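Periplasmic sugar-binding domain protein (Pseudomonas fluorescens Pf-5, PDB 3H75) probably binds a carbohydrate in the periplasm, as a two-domain solute-binding protein. Local coordinates at residues 15-18 / 19-23; 162-165 / 166-170; 228-231 / 232-236; 297-300 / 301-304. One frame throughout, in Å; residues are numbered along the deposited sequence.

Contact 1 of 4, residues 15-18 / 19-23; sequences TETF and WVSYS. With SO4 (sulfate ion), chain B.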
ATOM      1  N   THR A  15      -2.036 -15.613   2.251  1.00  8.83           N
ATOM      2  CA  THR A  15      -1.436 -15.623   3.584  1.00 11.47           C
ATOM      3  C   THR A  15      -0.519 -14.413   3.742  1.00 10.80           C
ATOM      4  O   THR A  15       0.181 -14.284   4.747  1.00 12.25           O
ATOM      5  CB  THR A  15      -0.599 -16.900   3.819  1.00 14.66           C
ATOM      6  OG1 THR A  15       0.354 -17.054   2.760  1.00 18.06           O
ATOM      7  CG2 THR A  15      -1.499 -18.124   3.860  1.00 16.70           C
ATOM      8  N   GLU A  16      -0.526 -13.528   2.746  1.00  8.41           N
ATOM      9  CA  GLU A  16       0.319 -12.333   2.778  1.00  7.76           C
ATOM     10  C   GLU A  16      -0.345 -11.276   3.656  1.00  7.26           C
ATOM     11  O   GLU A  16      -1.406 -10.751   3.319  1.00  7.51           O
ATOM     12  CB  GLU A  16       0.521 -11.812   1.357  1.00  6.69           C
ATOM     13  CG  GLU A  16       1.452 -10.615   1.261  1.00  8.86           C
ATOM     14  CD  GLU A  16       1.800 -10.259  -0.170  1.00 11.12           C
ATOM     15  OE1 GLU A  16       1.432 -11.021  -1.091  1.00  9.00           O
ATOM     16  OE2 GLU A  16       2.448  -9.217  -0.374  1.00 10.73           O
ATOM     17  N   THR A  17       0.294 -10.956   4.777  1.00  6.75           N
ATOM     18  CA  THR A  17      -0.273 -10.016   5.734  1.00  7.12           C
ATOM     19  C   THR A  17      -0.943  -8.763   5.181  1.00  6.23           C
ATOM     20  O   THR A  17      -2.108  -8.497   5.491  1.00  6.21           O
ATOM     21  CB  THR A  17       0.775  -9.609   6.777  1.00  7.36           C
ATOM     22  OG1 THR A  17       1.332 -10.794   7.364  1.00 10.10           O
ATOM     23  CG2 THR A  17       0.132  -8.775   7.874  1.00 10.32           C
ATOM     24  N   PHE A  18      -0.231  -7.988   4.372  1.00  6.24           N
ATOM     25  CA  PHE A  18      -0.820  -6.770   3.841  1.00  6.23           C
ATOM     26  C   PHE A  18      -2.062  -7.014   3.009  1.00  7.16           C
ATOM     27  O   PHE A  18      -3.093  -6.374   3.216  1.00  6.46           O
ATOM     28  CB  PHE A  18       0.169  -5.991   2.973  1.00  7.28           C
ATOM     29  CG  PHE A  18      -0.469  -4.838   2.245  1.00  7.05           C
ATOM     30  CD1 PHE A  18      -0.801  -3.671   2.924  1.00  8.31           C
ATOM     31  CD2 PHE A  18      -0.832  -4.961   0.903  1.00  6.52           C
ATOM     32  CE1 PHE A  18      -1.496  -2.646   2.284  1.00  7.31           C
ATOM     33  CE2 PHE A  18      -1.528  -3.944   0.250  1.00  6.51           C
ATOM     34  CZ  PHE A  18      -1.864  -2.782   0.940  1.00  7.76           C
ATOM     35  N   TRP A  19      -1.958  -7.930   2.052  1.00  7.50           N
ATOM     36  CA  TRP A  19      -3.078  -8.195   1.177  1.00  7.43           C
ATOM     37  C   TRP A  19      -4.260  -8.854   1.871  1.00  7.14           C
ATOM     38  O   TRP A  19      -5.401  -8.674   1.450  1.00  7.36           O
ATOM     39  CB  TRP A  19      -2.600  -8.970  -0.056  1.00  6.48           C
ATOM     40  CG  TRP A  19      -1.983  -8.021  -1.051  1.00  6.65           C
ATOM     41  CD1 TRP A  19      -0.675  -7.977  -1.463  1.00  7.08           C
ATOM     42  CD2 TRP A  19      -2.648  -6.942  -1.716  1.00  6.61           C
ATOM     43  NE1 TRP A  19      -0.494  -6.929  -2.340  1.00  7.88           N
ATOM     44  CE2 TRP A  19      -1.688  -6.279  -2.511  1.00  6.01           C
ATOM     45  CE3 TRP A  19      -3.968  -6.469  -1.714  1.00  6.81           C
ATOM     46  CZ2 TRP A  19      -2.009  -5.163  -3.297  1.00  8.17           C
ATOM     47  CZ3 TRP A  19      -4.285  -5.361  -2.494  1.00  7.79           C
ATOM     48  CH2 TRP A  19      -3.308  -4.723  -3.274  1.00  8.52           C
ATOM     49  N   VAL A  20      -4.000  -9.587   2.950  1.00  8.07           N
ATOM     50  CA  VAL A  20      -5.089 -10.193   3.702  1.00  9.47           C
ATOM     51  C   VAL A  20      -5.791  -9.068   4.475  1.00  8.53           C
ATOM     52  O   VAL A  20      -7.017  -9.038   4.570  1.00  8.71           O
ATOM     53  CB  VAL A  20      -4.572 -11.264   4.684  1.00  9.61           C
ATOM     54  CG1 VAL A  20      -5.689 -11.682   5.640  1.00 10.37           C
ATOM     55  CG2 VAL A  20      -4.066 -12.476   3.903  1.00 11.13           C
ATOM     56  N   SER A  21      -5.014  -8.130   5.015  1.00  8.27           N
ATOM     57  CA  SER A  21      -5.602  -7.012   5.744  1.00  8.67           C
ATOM     58  C   SER A  21      -6.445  -6.144   4.812  1.00  9.12           C
ATOM     59  O   SER A  21      -7.490  -5.622   5.204  1.00  8.19           O
ATOM     60  CB  SER A  21      -4.505  -6.170   6.401  1.00  8.59           C
ATOM     61  OG  SER A  21      -3.904  -6.897   7.459  1.00  9.30           O
ATOM     62  N   TYR A  22      -5.983  -6.005   3.574  1.00  7.93           N
ATOM     63  CA  TYR A  22      -6.684  -5.221   2.562  1.00  6.50           C
ATOM     64  C   TYR A  22      -8.030  -5.911   2.318  1.00  7.61           C
ATOM     65  O   TYR A  22      -9.075  -5.261   2.279  1.00  7.00           O
ATOM     66  CB  TYR A  22      -5.849  -5.205   1.279  1.00  7.33           C
ATOM     67  CG  TYR A  22      -6.247  -4.189   0.230  1.00  7.20           C
ATOM     68  CD1 TYR A  22      -5.552  -2.987   0.094  1.00  8.83           C
ATOM     69  CD2 TYR A  22      -7.267  -4.465  -0.683  1.00  7.94           C
ATOM     70  CE1 TYR A  22      -5.850  -2.088  -0.933  1.00  9.33           C
ATOM     71  CE2 TYR A  22      -7.575  -3.572  -1.711  1.00  7.62           C
ATOM     72  CZ  TYR A  22      -6.859  -2.391  -1.835  1.00 10.97           C
ATOM     73  OH  TYR A  22      -7.110  -1.543  -2.885  1.00 10.66           O
ATOM     74  N   SER A  23      -7.992  -7.233   2.166  1.00  7.17           N
ATOM     75  CA  SER A  23      -9.200  -8.021   1.940  1.00  8.18           C
ATOM     76  C   SER A  23     -10.172  -7.959   3.112  1.00  9.21           C
ATOM     77  O   SER A  23     -11.374  -7.772   2.920  1.00  9.74           O
ATOM     78  CB  SER A  23      -8.838  -9.487   1.678  1.00  8.70           C
ATOM     79  OG  SER A  23      -8.182  -9.635   0.435  1.00  7.96           O
TER
HETATM   80  S   SO4 B 400       1.896  -4.973  -5.044  1.00 13.24           S
HETATM   81  O1  SO4 B 400       2.352  -3.569  -4.970  1.00 12.62           O
HETATM   82  O2  SO4 B 400       1.756  -5.503  -3.680  1.00 10.26           O
HETATM   83  O3  SO4 B 400       0.595  -4.995  -5.728  1.00 11.85           O
HETATM   84  O4  SO4 B 400       2.891  -5.769  -5.797  1.00 11.55           O
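Phe18 swings its ring anti to the backbone N (chi1 171°), while the Trp19 indole turns to the side of its own backbone N (chi1 -80°), and these two choices bring neighbouring rings edge to face. The CE2 corner of Phe18 lies over the middle of the indole, with CE2 of Phe18 3.6 Å from CE2 of Trp19. The Phe18 ring and the five-membered ring of the indole have planes 77° apart and centroids 4.8 Å apart, a T-shaped pair. One helical turn on, Tyr22 extends the aromatic cluster: its CD1 comes within 3.8 Å of Phe18 CZ, the two rings set obliquely, and Trp19 CZ3 lies over the Tyr22 ring. These residues form the first turns of helix 17-33, the crossover helix of a beta-alpha-beta unit between strands 5-10 and 36-41, with Glu16 at the N-cap position. The turn is closed by Val20 N bonding to Glu16 O at 2.9 Å and Ser21 N to Thr17 O at 3.0 Å. The Glu16 carboxylate stands almost perpendicular to the indole at its edge, OE2 3.5 Å from Trp19 CD1, and its charge is paired with Arg44. At the same rim Trp19 NE1 donates to sulfate O2 (3.0 Å), an ion that Arg44 also binds and that probably came from the crystallisation liquor. In the crystal, then, the indole has Phe18 over one face and the ion at its N-H. Phe18 also stacks on His262 and lies near a bound glycerol, while the Tyr22 hydroxyl is bonded to Asn93.

Contact 2 of 4, residues 162-165 / 166-170; sequences LRER and GLRRA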
ATOM      1  N   LEU A 162       6.735   4.258  -7.576  1.00  8.32           N
ATOM      2  CA  LEU A 162       6.318   5.499  -6.937  1.00  8.40           C
ATOM      3  C   LEU A 162       7.039   5.750  -5.619  1.00  7.99           C
ATOM      4  O   LEU A 162       7.452   6.875  -5.338  1.00  6.53           O
ATOM      5  CB  LEU A 162       4.806   5.500  -6.713  1.00  9.93           C
ATOM      6  CG  LEU A 162       3.968   5.622  -7.990  1.00 11.60           C
ATOM      7  CD1 LEU A 162       2.489   5.426  -7.659  1.00 13.15           C
ATOM      8  CD2 LEU A 162       4.211   6.984  -8.626  1.00 14.95           C
ATOM      9  N   ARG A 163       7.194   4.713  -4.801  1.00  7.16           N
ATOM     10  CA  ARG A 163       7.892   4.908  -3.541  1.00  5.41           C
ATOM     11  C   ARG A 163       9.353   5.250  -3.810  1.00  6.36           C
ATOM     12  O   ARG A 163       9.930   6.096  -3.124  1.00  5.63           O
ATOM     13  CB  ARG A 163       7.744   3.669  -2.652  1.00  5.91           C
ATOM     14  CG  ARG A 163       6.304   3.507  -2.190  1.00  6.32           C
ATOM     15  CD  ARG A 163       6.048   2.214  -1.438  1.00  8.34           C
ATOM     16  NE  ARG A 163       4.611   1.970  -1.373  1.00  8.99           N
ATOM     17  CZ  ARG A 163       4.046   0.854  -0.922  1.00  8.21           C
ATOM     18  NH1 ARG A 163       4.788  -0.150  -0.468  1.00  7.40           N
ATOM     19  NH2 ARG A 163       2.726   0.726  -0.975  1.00  9.29           N
ATOM     20  N   GLU A 164       9.946   4.626  -4.824  1.00  6.34           N
ATOM     21  CA  GLU A 164      11.333   4.918  -5.161  1.00  7.51           C
ATOM     22  C   GLU A 164      11.456   6.345  -5.681  1.00  7.14           C
ATOM     23  O   GLU A 164      12.442   7.028  -5.401  1.00  6.73           O
ATOM     24  CB  GLU A 164      11.868   3.961  -6.229  1.00 10.05           C
ATOM     25  CG  GLU A 164      13.366   4.147  -6.465  1.00 15.35           C
ATOM     26  CD  GLU A 164      13.934   3.224  -7.525  1.00 19.85           C
ATOM     27  OE1 GLU A 164      13.428   2.086  -7.652  1.00 18.48           O
ATOM     28  OE2 GLU A 164      14.898   3.632  -8.214  1.00 20.38           O
ATOM     29  N   ARG A 165      10.465   6.799  -6.444  1.00  6.39           N
ATOM     30  CA  ARG A 165      10.510   8.161  -6.963  1.00  6.48           C
ATOM     31  C   ARG A 165      10.570   9.133  -5.788  1.00  6.41           C
ATOM     32  O   ARG A 165      11.320  10.107  -5.818  1.00  6.35           O
ATOM     33  CB  ARG A 165       9.278   8.455  -7.833  1.00  7.40           C
ATOM     34  CG  ARG A 165       9.104   9.928  -8.198  1.00  9.90           C
ATOM     35  CD  ARG A 165      10.296  10.488  -8.966  1.00 13.40           C
ATOM     36  NE  ARG A 165      10.158  11.926  -9.191  1.00 15.43           N
ATOM     37  CZ  ARG A 165      11.110  12.703  -9.698  1.00 13.42           C
ATOM     38  NH1 ARG A 165      12.283  12.181 -10.036  1.00 11.97           N
ATOM     39  NH2 ARG A 165      10.890  14.004  -9.865  1.00 14.38           N
ATOM     40  N   GLY A 166       9.782   8.856  -4.749  1.00  6.18           N
ATOM     41  CA  GLY A 166       9.776   9.706  -3.568  1.00  5.58           C
ATOM     42  C   GLY A 166      11.140   9.692  -2.911  1.00  6.34           C
ATOM     43  O   GLY A 166      11.651  10.733  -2.492  1.00  7.30           O
ATOM     44  N   LEU A 167      11.731   8.504  -2.814  1.00  5.37           N
ATOM     45  CA  LEU A 167      13.063   8.359  -2.235  1.00  5.93           C
ATOM     46  C   LEU A 167      14.069   9.193  -3.026  1.00  6.79           C
ATOM     47  O   LEU A 167      14.879   9.917  -2.445  1.00  6.97           O
ATOM     48  CB  LEU A 167      13.496   6.888  -2.258  1.00  6.14           C
ATOM     49  CG  LEU A 167      14.973   6.594  -1.987  1.00  7.83           C
ATOM     50  CD1 LEU A 167      15.314   6.969  -0.548  1.00  7.97           C
ATOM     51  CD2 LEU A 167      15.264   5.105  -2.243  1.00  8.94           C
ATOM     52  N   ARG A 168      14.016   9.084  -4.353  1.00  6.82           N
ATOM     53  CA  ARG A 168      14.933   9.824  -5.217  1.00  7.69           C
ATOM     54  C   ARG A 168      14.787  11.329  -5.023  1.00  6.75           C
ATOM     55  O   ARG A 168      15.772  12.060  -5.066  1.00  6.69           O
ATOM     56  CB  ARG A 168      14.691   9.474  -6.686  1.00  8.80           C
ATOM     57  CG  ARG A 168      14.950   8.007  -7.033  1.00 12.22           C
ATOM     58  CD  ARG A 168      16.430   7.648  -6.979  1.00 13.08           C
ATOM     59  NE  ARG A 168      16.650   6.233  -7.281  1.00 13.23           N
ATOM     60  CZ  ARG A 168      17.843   5.645  -7.295  1.00 13.53           C
ATOM     61  NH1 ARG A 168      18.933   6.348  -7.030  1.00 12.54           N
ATOM     62  NH2 ARG A 168      17.945   4.344  -7.548  1.00 14.80           N
ATOM     63  N   ARG A 169      13.559  11.797  -4.816  1.00  6.66           N
ATOM     64  CA  ARG A 169      13.344  13.222  -4.606  1.00  8.10           C
ATOM     65  C   ARG A 169      14.011  13.668  -3.309  1.00  7.76           C
ATOM     66  O   ARG A 169      14.645  14.723  -3.257  1.00  8.28           O
ATOM     67  CB  ARG A 169      11.850  13.535  -4.574  1.00  9.69           C
ATOM     68  CG  ARG A 169      11.219  13.648  -5.951  1.00 15.36           C
ATOM     69  CD  ARG A 169       9.723  13.868  -5.817  1.00 18.37           C
ATOM     70  NE  ARG A 169       9.435  14.848  -4.774  1.00 22.45           N
ATOM     71  CZ  ARG A 169       8.431  14.739  -3.910  1.00 22.56           C
ATOM     72  NH1 ARG A 169       7.616  13.694  -3.966  1.00 23.08           N
ATOM     73  NH2 ARG A 169       8.255  15.666  -2.977  1.00 23.30           N
ATOM     74  N   ALA A 170      13.887  12.852  -2.264  1.00  7.02           N
ATOM     75  CA  ALA A 170      14.499  13.178  -0.979  1.00  8.22           C
ATOM     76  C   ALA A 170      16.025  13.146  -1.090  1.00  7.58           C
ATOM     77  O   ALA A 170      16.716  13.981  -0.509  1.00  8.42           O
ATOM     78  CB  ALA A 170      14.020  12.199   0.095  1.00  8.13           C
TER
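Glu164 and Arg168, one helical turn apart, run side by side and point the same way, their carboxylate and guanidinium planes turned 48° against each other. Arg168 offers its NE/NH2 side to a single oxygen: NH2 lies 3.2 Å and NE 3.3 Å from Glu164 OE2, which sits almost in the guanidinium plane. NE meets the anti lone pair of OE2, whereas NH2 comes from above the carboxylate plane, so the salt bridge is side-on but bent. Glu164 stays extended, with CG anti to its backbone N (chi1 -173°), whereas Arg168 bends at chi2 (-70°) to bring its head back alongside. The other carboxylate oxygen, OE1, bonds to Tyr184. With a smaller alanine here in place of Glu164, the Arg168 guanidinium would probably lose its mate and turn more freely, and the Tyr184 hydroxyl would lose this partner. Arg165 and Arg169 cross at about a right angle: CG of Arg169 lies over one face of the Arg165 guanidinium, 3.8 Å from Arg165 NE, and the Arg169 head turns off to Glu123. Backbone bonds such as Arg168 N to Glu164 O, 2.8 Å, keep the turns regular. Helix 158-173 crosses from strand 146-152 to strand 177-184 in a beta-alpha-beta unit; Glu164, Leu167 and Arg168 lean on Leu182 of the latter strand, while Arg165 and Ala170 meet helix 122-137.

Contact 3 of 4, residues 228-231 / 232-236; sequences GRKP and GTDLL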
ATOM      1  N   GLY A 228      25.619  -7.329  14.976  1.00 22.06           N
ATOM      2  CA  GLY A 228      25.936  -6.516  16.135  1.00 21.78           C
ATOM      3  C   GLY A 228      25.339  -5.121  16.105  1.00 20.66           C
ATOM      4  O   GLY A 228      25.506  -4.355  17.054  1.00 20.61           O
ATOM      5  N   ARG A 229      24.645  -4.782  15.021  1.00 19.25           N
ATOM      6  CA  ARG A 229      24.030  -3.463  14.912  1.00 19.02           C
ATOM      7  C   ARG A 229      22.790  -3.421  15.800  1.00 18.34           C
ATOM      8  O   ARG A 229      22.261  -4.465  16.189  1.00 20.29           O
ATOM      9  CB  ARG A 229      23.656  -3.156  13.455  1.00 17.97           C
ATOM     10  CG  ARG A 229      24.834  -3.139  12.476  1.00 17.37           C
ATOM     11  CD  ARG A 229      25.917  -2.132  12.882  1.00 17.34           C
ATOM     12  NE  ARG A 229      25.474  -0.737  12.841  1.00 17.37           N
ATOM     13  CZ  ARG A 229      25.417   0.010  11.739  1.00 16.75           C
ATOM     14  NH1 ARG A 229      25.774  -0.492  10.565  1.00 14.85           N
ATOM     15  NH2 ARG A 229      25.016   1.272  11.816  1.00 15.41           N
ATOM     16  N   LYS A 230      22.334  -2.215  16.122  1.00 18.50           N
ATOM     17  CA  LYS A 230      21.174  -2.043  16.991  1.00 17.46           C
ATOM     18  C   LYS A 230      20.070  -1.225  16.325  1.00 14.48           C
ATOM     19  O   LYS A 230      20.077   0.005  16.385  1.00 14.73           O
ATOM     20  CB  LYS A 230      21.599  -1.353  18.291  1.00 20.75           C
ATOM     21  CG  LYS A 230      22.675  -2.105  19.070  1.00 25.07           C
ATOM     22  CD  LYS A 230      22.097  -3.259  19.877  1.00 29.07           C
ATOM     23  CE  LYS A 230      21.640  -2.803  21.263  1.00 30.86           C
ATOM     24  NZ  LYS A 230      20.616  -1.718  21.223  1.00 32.15           N
ATOM     25  N   PRO A 231      19.106  -1.902  15.683  1.00 13.84           N
ATOM     26  CA  PRO A 231      18.008  -1.194  15.022  1.00 13.42           C
ATOM     27  C   PRO A 231      17.330  -0.202  15.965  1.00 14.14           C
ATOM     28  O   PRO A 231      16.948  -0.554  17.084  1.00 15.28           O
ATOM     29  CB  PRO A 231      17.073  -2.330  14.610  1.00 12.85           C
ATOM     30  CG  PRO A 231      18.023  -3.436  14.307  1.00 13.46           C
ATOM     31  CD  PRO A 231      18.994  -3.355  15.466  1.00 12.48           C
ATOM     32  N   GLY A 232      17.185   1.040  15.512  1.00 13.23           N
ATOM     33  CA  GLY A 232      16.542   2.050  16.330  1.00 13.32           C
ATOM     34  C   GLY A 232      17.515   2.902  17.119  1.00 14.67           C
ATOM     35  O   GLY A 232      17.152   3.975  17.600  1.00 15.50           O
ATOM     36  N   THR A 233      18.749   2.428  17.256  1.00 14.66           N
ATOM     37  CA  THR A 233      19.765   3.165  17.999  1.00 17.91           C
ATOM     38  C   THR A 233      20.905   3.632  17.098  1.00 17.10           C
ATOM     39  O   THR A 233      21.084   4.832  16.904  1.00 20.13           O
ATOM     40  CB  THR A 233      20.343   2.317  19.155  1.00 17.63           C
ATOM     41  OG1 THR A 233      19.300   1.999  20.084  1.00 19.22           O
ATOM     42  CG2 THR A 233      21.435   3.086  19.888  1.00 19.58           C
ATOM     43  N   ASP A 234      21.669   2.693  16.544  1.00 16.22           N
ATOM     44  CA  ASP A 234      22.786   3.049  15.672  1.00 17.14           C
ATOM     45  C   ASP A 234      22.510   2.807  14.189  1.00 16.23           C
ATOM     46  O   ASP A 234      23.321   3.155  13.331  1.00 16.13           O
ATOM     47  CB  ASP A 234      24.056   2.295  16.090  1.00 20.92           C
ATOM     48  CG  ASP A 234      23.879   0.788  16.073  1.00 24.24           C
ATOM     49  OD1 ASP A 234      23.567   0.230  15.001  1.00 25.92           O
ATOM     50  OD2 ASP A 234      24.058   0.157  17.137  1.00 29.45           O
ATOM     51  N   LEU A 235      21.361   2.212  13.893  1.00 14.00           N
ATOM     52  CA  LEU A 235      20.966   1.925  12.519  1.00 13.15           C
ATOM     53  C   LEU A 235      19.457   2.125  12.478  1.00 13.12           C
ATOM     54  O   LEU A 235      18.719   1.441  13.186  1.00 11.95           O
ATOM     55  CB  LEU A 235      21.333   0.481  12.163  1.00 12.55           C
ATOM     56  CG  LEU A 235      21.092   0.001  10.732  1.00 13.89           C
ATOM     57  CD1 LEU A 235      21.832   0.900   9.749  1.00 13.16           C
ATOM     58  CD2 LEU A 235      21.562  -1.444  10.594  1.00 14.76           C
ATOM     59  N   LEU A 236      18.995   3.070  11.662  1.00 10.83           N
ATOM     60  CA  LEU A 236      17.569   3.369  11.594  1.00 10.25           C
ATOM     61  C   LEU A 236      16.876   2.817  10.356  1.00  8.73           C
ATOM     62  O   LEU A 236      17.359   2.981   9.236  1.00  8.17           O
ATOM     63  CB  LEU A 236      17.358   4.880  11.686  1.00 11.03           C
ATOM     64  CG  LEU A 236      18.097   5.568  12.843  1.00 10.77           C
ATOM     65  CD1 LEU A 236      17.603   7.002  12.960  1.00 12.91           C
ATOM     66  CD2 LEU A 236      17.858   4.822  14.160  1.00 12.44           C
TER
HETATM   67  O   HOH W   1      26.271  -1.484  17.151  1.00 25.33           O
HETATM   68  O   HOH W   2      17.075   0.646  19.686  1.00 24.14           O
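Arg229 lays its guanidinium across Leu235, whose CB and CD2 lie over one face of the flat group, CB 3.8 Å from Arg229 NH2. The arginine chain is folded back at chi2 and chi3 (-57° and -65°), which sets NE and NH2 against Asp234. NE reaches Asp234 OD1 at 3.0 Å in a salt bridge, and NH2 reaches the backbone Asp234 O, also at 3.0 Å, from well above the carbonyl plane. OD1 is gripped a second time, from the opposite face of the carboxylate, by Lys230 N at 3.0 Å and nearly straight (175°). A water bridges Asp234 OD2 to Gly228 O, donating to both, so the carboxylate is tied to the chain at several points. Lys230 O in turn accepts from Thr233 N at 2.9 Å and from Asp234 N at 3.1 Å, closing a tight turn. Gly232 N bonds to Leu235 O at 2.8 Å where Pro231 and Leu235 form a single beta bridge. Gly232 has positive phi, at which a side chain would collide with the carbonyl O of Pro231. A leucine in place of Arg229 would probably leave Asp234 OD1 without its charged mate and the Asp234 carbonyl without this donor, letting the turn shift. Gly228 ends helix 214-226 in a Schellman motif, and this connection leads from there to strand 236-240. Arg229 NH2 also bonds to Thr206 O at strand 206-211, Pro231 leans on Met221 and Arg225 of the helix, and Leu235 is wedged between Ala224 of that helix and Val209 of the neighbouring strand.

Contact 4 of 4, residues 297-300 / 301-304; sequences ALTP and AQAR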
ATOM      1  N   ALA A 297       2.791   8.596   8.902  1.00 11.19           N
ATOM      2  CA  ALA A 297       3.923   8.029   9.623  1.00 11.20           C
ATOM      3  C   ALA A 297       3.360   7.805  11.025  1.00 12.22           C
ATOM      4  O   ALA A 297       3.239   8.744  11.813  1.00 12.32           O
ATOM      5  CB  ALA A 297       5.073   9.020   9.659  1.00 12.03           C
ATOM      6  N   LEU A 298       3.006   6.559  11.323  1.00 11.88           N
ATOM      7  CA  LEU A 298       2.403   6.201  12.599  1.00 12.30           C
ATOM      8  C   LEU A 298       3.156   6.597  13.852  1.00 12.35           C
ATOM      9  O   LEU A 298       4.377   6.524  13.906  1.00 13.46           O
ATOM     10  CB  LEU A 298       2.161   4.695  12.663  1.00 12.09           C
ATOM     11  CG  LEU A 298       1.196   4.058  11.667  1.00 11.94           C
ATOM     12  CD1 LEU A 298       1.195   2.551  11.901  1.00 10.69           C
ATOM     13  CD2 LEU A 298      -0.203   4.631  11.840  1.00 12.83           C
ATOM     14  N   THR A 299       2.398   7.018  14.861  1.00 13.53           N
ATOM     15  CA  THR A 299       2.965   7.365  16.153  1.00 15.56           C
ATOM     16  C   THR A 299       2.829   6.067  16.945  1.00 14.98           C
ATOM     17  O   THR A 299       2.057   5.186  16.564  1.00 14.21           O
ATOM     18  CB  THR A 299       2.137   8.447  16.864  1.00 15.57           C
ATOM     19  OG1 THR A 299       0.806   7.963  17.076  1.00 17.12           O
ATOM     20  CG2 THR A 299       2.079   9.711  16.026  1.00 17.60           C
ATOM     21  N   PRO A 300       3.579   5.920  18.045  1.00 15.53           N
ATOM     22  CA  PRO A 300       3.461   4.686  18.825  1.00 15.62           C
ATOM     23  C   PRO A 300       2.027   4.471  19.310  1.00 15.54           C
ATOM     24  O   PRO A 300       1.542   3.343  19.346  1.00 13.53           O
ATOM     25  CB  PRO A 300       4.439   4.914  19.974  1.00 15.76           C
ATOM     26  CG  PRO A 300       5.508   5.745  19.326  1.00 17.69           C
ATOM     27  CD  PRO A 300       4.700   6.745  18.531  1.00 17.23           C
ATOM     28  N   ALA A 301       1.356   5.561  19.676  1.00 14.78           N
ATOM     29  CA  ALA A 301      -0.023   5.486  20.151  1.00 16.15           C
ATOM     30  C   ALA A 301      -0.953   4.918  19.083  1.00 16.01           C
ATOM     31  O   ALA A 301      -1.795   4.068  19.369  1.00 17.06           O
ATOM     32  CB  ALA A 301      -0.502   6.868  20.580  1.00 17.30           C
ATOM     33  N   GLN A 302      -0.805   5.397  17.852  1.00 15.20           N
ATOM     34  CA  GLN A 302      -1.630   4.914  16.751  1.00 14.13           C
ATOM     35  C   GLN A 302      -1.310   3.458  16.445  1.00 13.96           C
ATOM     36  O   GLN A 302      -2.203   2.664  16.150  1.00 12.70           O
ATOM     37  CB  GLN A 302      -1.386   5.756  15.499  1.00 15.87           C
ATOM     38  CG  GLN A 302      -1.814   7.204  15.626  1.00 17.12           C
ATOM     39  CD  GLN A 302      -1.468   8.002  14.386  1.00 19.69           C
ATOM     40  OE1 GLN A 302      -0.311   8.044  13.968  1.00 18.09           O
ATOM     41  NE2 GLN A 302      -2.471   8.637  13.788  1.00 23.51           N
ATOM     42  N   ALA A 303      -0.026   3.114  16.500  1.00 12.24           N
ATOM     43  CA  ALA A 303       0.406   1.746  16.225  1.00 11.66           C
ATOM     44  C   ALA A 303      -0.192   0.787  17.248  1.00 12.41           C
ATOM     45  O   ALA A 303      -0.555  -0.337  16.913  1.00 12.12           O
ATOM     46  CB  ALA A 303       1.928   1.662  16.248  1.00 11.47           C
ATOM     47  N   ARG A 304      -0.287   1.236  18.496  1.00 13.37           N
ATOM     48  CA  ARG A 304      -0.847   0.421  19.569  1.00 15.35           C
ATOM     49  C   ARG A 304      -2.305   0.088  19.257  1.00 14.28           C
ATOM     50  O   ARG A 304      -2.747  -1.043  19.445  1.00 15.32           O
ATOM     51  CB  ARG A 304      -0.765   1.177  20.900  1.00 18.88           C
ATOM     52  CG  ARG A 304      -1.297   0.417  22.115  1.00 24.26           C
ATOM     53  CD  ARG A 304      -0.190  -0.332  22.855  1.00 28.27           C
ATOM     54  NE  ARG A 304      -0.000  -1.698  22.373  1.00 32.17           N
ATOM     55  CZ  ARG A 304       0.943  -2.523  22.821  1.00 31.91           C
ATOM     56  NH1 ARG A 304       1.790  -2.121  23.759  1.00 33.76           N
ATOM     57  NH2 ARG A 304       1.036  -3.755  22.337  1.00 33.82           N
TER
HETATM   58  O   HOH W   3       0.502   9.894  12.276  1.00 23.48           O
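Gln302 OE1 is gripped by Thr299 N at 3.0 Å, in the carbonyl plane and on a lone pair, and is met by a water 2.6 Å away, which also lies near Ala297 O but has more acceptors in reach than protons. The reciprocal bond runs from Gln302 N to Thr299 OG1 (3.1 Å, 161°), so Thr299 and Gln302 form a capping box at the start of helix 300-309, with Thr299 as N-cap. Thr299 OG1 sits between its backbone N and carbonyl carbon (chi1 60°), which brings the oxygen over the first turn and to 3.1 Å from Gln302 CG. The Gln302 chain reaches back extended beyond CG, crossing the threonine at a slant. Behind the box, Leu298 CD2 touches Gln302 CB at 4.0 Å; the Leu298 side chain also packs on Leu247 and Leu250 of helix 244-252. Ala303 N bonds to Thr299 O at 2.9 Å and Arg304 N to Pro300 O at 2.9 Å, as the helix settles into its i to i+4 pattern. Pro300, with no N-H to offer, suits the first turn; the box gives Gln302 N, in that same turn, a side-chain acceptor and ties the N-cap to the helix from both sides.

The four contacts follow one another along the chain without touching. Contact 1 opens a helix of one domain, packed on the sheet that holds strands 5-10 and 36-41; contacts 2, 3 and 4 belong to elements around the other sheet. Contacts 1 and 2 lie on opposite sides of the chain's centre, their centres 25 Å apart, yet their nearest atoms come to about 6 Å. Phe18 of contact 1 and Arg163 of contact 2 both touch His262 and lie near bound glycerol, consistent with a pocket between the domains where a sugar might bind. Contact 3 is more remote, about 19 Å from contact 1 at nearest atoms, and contact 4 stays about 11 Å from contact 1 at nearest atoms.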